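Local coordinates for ABC transporter, periplasmic substrate-binding protein (Thermotoga maritima, PDB 2HPG) that probably binds a solute in the periplasm and passes it to the membrane components of a tripartite ATP-independent (TRAP) transporter, at residues E36-N39 against G40-I44; A235-F238 against N239-P242. All blocks are in the same frame, centred on the assembly; numbering follows the deposited sequence.

Contact 1: E36-N39 against G40-I44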
loop_
_atom_site.group_PDB
_atom_site.type_symbol
_atom_site.label_atom_id
_atom_site.label_comp_id
_atom_site.label_asym_id
_atom_site.label_seq_id
_atom_site.Cartn_x
_atom_site.Cartn_y
_atom_site.Cartn_z
ATOM N N GLU A 36 22.791 -11.558 -7.932
ATOM C CA GLU A 36 23.179 -12.858 -8.482
ATOM C C GLU A 36 23.039 -12.907 -10.005
ATOM O O GLU A 36 23.982 -13.249 -10.709
ATOM C CB GLU A 36 22.348 -13.968 -7.840
ATOM C CG GLU A 36 22.746 -14.255 -6.390
ATOM C CD GLU A 36 21.800 -15.213 -5.699
ATOM O OE1 GLU A 36 20.871 -15.716 -6.366
ATOM O OE2 GLU A 36 22.003 -15.475 -4.491
ATOM N N LYS A 37 21.867 -12.545 -10.501
ATOM C CA LYS A 37 21.575 -12.639 -11.928
ATOM C C LYS A 37 22.255 -11.583 -12.816
ATOM O O LYS A 37 22.254 -11.717 -14.044
ATOM C CB LYS A 37 20.064 -12.612 -12.143
ATOM C CG LYS A 37 19.358 -13.809 -11.504
ATOM C CD LYS A 37 17.968 -14.025 -12.068
ATOM C CE LYS A 37 17.180 -15.058 -11.260
ATOM N NZ LYS A 37 17.997 -16.254 -10.833
ATOM N N THR A 38 22.807 -10.531 -12.204
ATOM C CA THR A 38 23.586 -9.513 -12.931
ATOM C C THR A 38 25.075 -9.708 -12.691
ATOM O O THR A 38 25.891 -8.877 -13.090
ATOM C CB THR A 38 23.231 -8.076 -12.471
ATOM O OG1 THR A 38 23.598 -7.916 -11.092
ATOM C CG2 THR A 38 21.768 -7.792 -12.681
ATOM N N ASN A 39 25.421 -10.789 -12.002
ATOM C CA ASN A 39 26.802 -11.143 -11.727
ATOM C C ASN A 39 27.521 -10.102 -10.874
ATOM O O ASN A 39 28.725 -9.879 -11.052
ATOM C CB ASN A 39 27.592 -11.359 -13.042
ATOM C CG ASN A 39 26.748 -11.974 -14.167
ATOM O OD1 ASN A 39 26.500 -11.325 -15.191
ATOM N ND2 ASN A 39 26.308 -13.218 -13.982
ATOM N N GLY A 40 26.801 -9.459 -9.957
ATOM C CA GLY A 40 27.392 -8.443 -9.097
ATOM C C GLY A 40 27.521 -7.065 -9.736
ATOM O O GLY A 40 27.988 -6.130 -9.090
ATOM N N ASP A 41 27.110 -6.924 -10.993
ATOM C CA ASP A 41 27.156 -5.623 -11.661
ATOM C C ASP A 41 26.130 -4.623 -11.134
ATOM O O ASP A 41 26.361 -3.425 -11.216
ATOM C CB ASP A 41 26.999 -5.764 -13.181
ATOM C CG ASP A 41 28.339 -5.920 -13.895
ATOM O OD1 ASP A 41 29.358 -6.198 -13.228
ATOM O OD2 ASP A 41 28.374 -5.734 -15.124
ATOM N N VAL A 42 24.990 -5.103 -10.640
ATOM C CA VAL A 42 24.020 -4.234 -9.977
ATOM C C VAL A 42 24.000 -4.600 -8.505
ATOM O O VAL A 42 23.714 -5.731 -8.152
ATOM C CB VAL A 42 22.596 -4.345 -10.578
ATOM C CG1 VAL A 42 21.608 -3.499 -9.791
ATOM C CG2 VAL A 42 22.603 -3.939 -12.060
ATOM N N ARG A 43 24.352 -3.645 -7.652
ATOM C CA ARG A 43 24.227 -3.810 -6.215
ATOM C C ARG A 43 23.009 -3.000 -5.774
ATOM O O ARG A 43 22.881 -1.833 -6.151
ATOM C CB ARG A 43 25.484 -3.293 -5.528
ATOM C CG ARG A 43 25.400 -3.330 -4.028
ATOM C CD ARG A 43 26.593 -2.667 -3.365
ATOM N NE ARG A 43 26.180 -1.986 -2.139
ATOM C CZ ARG A 43 26.970 -1.689 -1.109
ATOM N NH1 ARG A 43 28.257 -2.026 -1.103
ATOM N NH2 ARG A 43 26.460 -1.056 -0.063
ATOM N N ILE A 44 22.114 -3.619 -5.003
ATOM C CA ILE A 44 20.953 -2.910 -4.456
ATOM C C ILE A 44 21.038 -2.862 -2.950
ATOM O O ILE A 44 21.064 -3.893 -2.301
ATOM C CB ILE A 44 19.624 -3.563 -4.842
ATOM C CG1 ILE A 44 19.520 -3.664 -6.370
ATOM C CG2 ILE A 44 18.424 -2.689 -4.334
ATOM C CD1 ILE A 44 18.353 -4.476 -6.845
#
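The flat peptide carbonyl of Thr38 is met on one face by Asp41: the N-H of Asp41 comes from above that plane, 60° out of it, and Asp41 N lies 3.1 Å from Thr38 O. At the same oxygen lies Asp41 CB, 3.3 Å from Thr38 O, from which the carboxylate leads away to a hydrogen bond between Asp41 OD2 and Tyr245 OH. The Asp41 N to Thr38 O bond closes a type I' beta turn from Thr38 to Asp41, the sharp corner at which helix 22-37 passes into strand 42-47 of a beta-alpha-beta unit.

The corner also ends the helix as a Schellman motif. Asn39 is its C-prime residue, with Asn39 N bonded to Glu36 O at 3.1 Å and Gly40 N directed to Glu35 O. Asn39 and Gly40 both have positive phi, which asparagine tolerates better than most residues. Gly40 suits its place for a stricter reason: a CB there would be jammed against the carbonyl oxygen of Asn39.

Threonine gives the corner a second polar tie. With chi1 at 64°, OG1 sits between the backbone N and the carbonyl carbon, facing the emerging strand, and it accepts the N-H of Val42 at 3.2 Å between Val42 N and Thr38 OG1, with an angle of 158° at the hydrogen. The same hydroxyl bonds back to Val34 O in the last turn of the helix, so a buried oxygen links the helix end to the first residue of the strand.

Tyr245 of helix 243-278 packs on both Thr38 and Val42. The side chains of Thr38 and Val42 cross at about a right angle, and the branched residues meet through methyls, Thr38 CG2 lying 4.0 Å from Val42 CG2.

Contact 2: A235-F238 against N239-P242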
loop_
_atom_site.group_PDB
_atom_site.type_symbol
_atom_site.label_atom_id
_atom_site.label_comp_id
_atom_site.label_asym_id
_atom_site.label_seq_id
_atom_site.Cartn_x
_atom_site.Cartn_y
_atom_site.Cartn_z
ATOM N N ALA A 235 13.498 7.070 -13.801
ATOM C CA ALA A 235 13.426 6.610 -15.195
ATOM C C ALA A 235 14.774 6.800 -15.896
ATOM O O ALA A 235 15.215 5.915 -16.643
ATOM C CB ALA A 235 12.323 7.343 -15.941
ATOM N N ASP A 236 15.430 7.936 -15.634
ATOM C CA ASP A 236 16.754 8.242 -16.209
ATOM C C ASP A 236 17.796 7.209 -15.823
ATOM O O ASP A 236 18.512 6.719 -16.675
ATOM C CB ASP A 236 17.253 9.618 -15.771
ATOM C CG ASP A 236 16.503 10.755 -16.438
ATOM O OD1 ASP A 236 15.962 10.571 -17.559
ATOM O OD2 ASP A 236 16.453 11.845 -15.826
ATOM N N TRP A 237 17.872 6.879 -14.538
ATOM C CA TRP A 237 18.763 5.826 -14.073
ATOM C C TRP A 237 18.414 4.450 -14.642
ATOM O O TRP A 237 19.282 3.724 -15.120
ATOM C CB TRP A 237 18.734 5.735 -12.540
ATOM C CG TRP A 237 19.618 4.662 -12.037
ATOM C CD1 TRP A 237 20.964 4.730 -11.895
ATOM C CD2 TRP A 237 19.238 3.330 -11.650
ATOM N NE1 TRP A 237 21.455 3.527 -11.438
ATOM C CE2 TRP A 237 20.414 2.654 -11.274
ATOM C CE3 TRP A 237 18.020 2.643 -11.595
ATOM C CZ2 TRP A 237 20.414 1.331 -10.834
ATOM C CZ3 TRP A 237 18.020 1.318 -11.162
ATOM C CH2 TRP A 237 19.212 0.679 -10.788
ATOM N N PHE A 238 17.148 4.062 -14.541
ATOM C CA PHE A 238 16.732 2.753 -15.035
ATOM C C PHE A 238 17.123 2.598 -16.507
ATOM O O PHE A 238 17.709 1.590 -16.893
ATOM C CB PHE A 238 15.222 2.565 -14.866
ATOM C CG PHE A 238 14.761 1.164 -15.110
ATOM C CD1 PHE A 238 15.137 0.143 -14.246
ATOM C CD2 PHE A 238 13.952 0.858 -16.201
ATOM C CE1 PHE A 238 14.709 -1.165 -14.462
ATOM C CE2 PHE A 238 13.518 -0.446 -16.426
ATOM C CZ PHE A 238 13.895 -1.455 -15.557
ATOM N N ASN A 239 16.817 3.623 -17.300
ATOM C CA ASN A 239 17.119 3.644 -18.740
ATOM C C ASN A 239 18.623 3.624 -19.051
ATOM O O ASN A 239 19.030 3.194 -20.128
ATOM C CB ASN A 239 16.475 4.873 -19.405
ATOM C CG ASN A 239 14.943 4.809 -19.437
ATOM O OD1 ASN A 239 14.340 3.752 -19.246
ATOM N ND2 ASN A 239 14.312 5.954 -19.690
ATOM N N SER A 240 19.443 4.072 -18.103
ATOM C CA SER A 240 20.896 4.019 -18.247
ATOM C C SER A 240 21.446 2.601 -18.141
ATOM O O SER A 240 22.603 2.354 -18.488
ATOM C CB SER A 240 21.568 4.886 -17.182
ATOM O OG SER A 240 21.794 4.150 -15.984
ATOM N N LEU A 241 20.642 1.682 -17.615
ATOM C CA LEU A 241 21.057 0.302 -17.450
ATOM C C LEU A 241 20.898 -0.427 -18.759
ATOM O O LEU A 241 20.048 -0.058 -19.562
ATOM C CB LEU A 241 20.170 -0.433 -16.441
ATOM C CG LEU A 241 20.262 -0.199 -14.936
ATOM C CD1 LEU A 241 19.260 -1.148 -14.282
ATOM C CD2 LEU A 241 21.653 -0.437 -14.386
ATOM N N PRO A 242 21.666 -1.509 -18.949
ATOM C CA PRO A 242 21.430 -2.368 -20.096
ATOM C C PRO A 242 20.048 -3.006 -20.026
ATOM O O PRO A 242 19.571 -3.291 -18.936
ATOM C CB PRO A 242 22.505 -3.450 -19.980
ATOM C CG PRO A 242 23.270 -3.174 -18.763
ATOM C CD PRO A 242 22.765 -1.976 -18.091
#
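Trp237 O is gripped by three donors from the following turn. Ser240 OG gives the shortest bond, 2.7 Å to Trp237 O, and lies in the carbonyl plane on a lone pair. Ser240 N and Leu241 N add weak bonds to that oxygen, the latter stretched to 3.5 Å between Leu241 N and Trp237 O. Serine suits the place because its hydroxyl is carried on a single carbon beside the backbone, and chi1 of 88° turns it back to the carbonyl of Trp237.

One turn earlier Asn239 N makes a sound helical bond to Ala235 O, 2.9 Å, while that of Ser240 N to Asp236 O is already weak. Leu241 N, just before Pro242 at the N-cap of helix 243-278, finds its sounder partner three residues back in Phe238 O, at 3.0 Å, arriving from above the carbonyl plane.

Leu241 supplies the apolar side: Leu241 CD2 rests 4.0 Å above one face of the Trp237 indole, offset toward the rim, while Leu241 CD1 comes within 3.9 Å of Trp237 CH2. Beyond the indole, Leu241 packs on Tyr9 and Gln246.

The hydroxyl of Ser240 thus supplements weak backbone bonds at Trp237 O, so that this carbonyl is satisfied chiefly by a side chain.

From the N terminus, strand 9-14 leads through helix 22-37 to contact 1, a tight corner that returns the chain into strand 42-47, parallel to strand 9-14. Much later, strand 218-234 runs out into helix 235-240, where contact 2 turns the chain into the long helix 243-278. Each contact closes only a local turn, and they follow in series, neither nesting nor crossing. The centres of contact 1 and contact 2 are about 15 Å apart. The nearest atoms of contact 1 and contact 2 are about 4 Å apart, without touching. Strand 9-14, through Tyr9, touches Val42 in contact 1 and Leu241 and Pro242 in contact 2, and helix 243-278 packs against both.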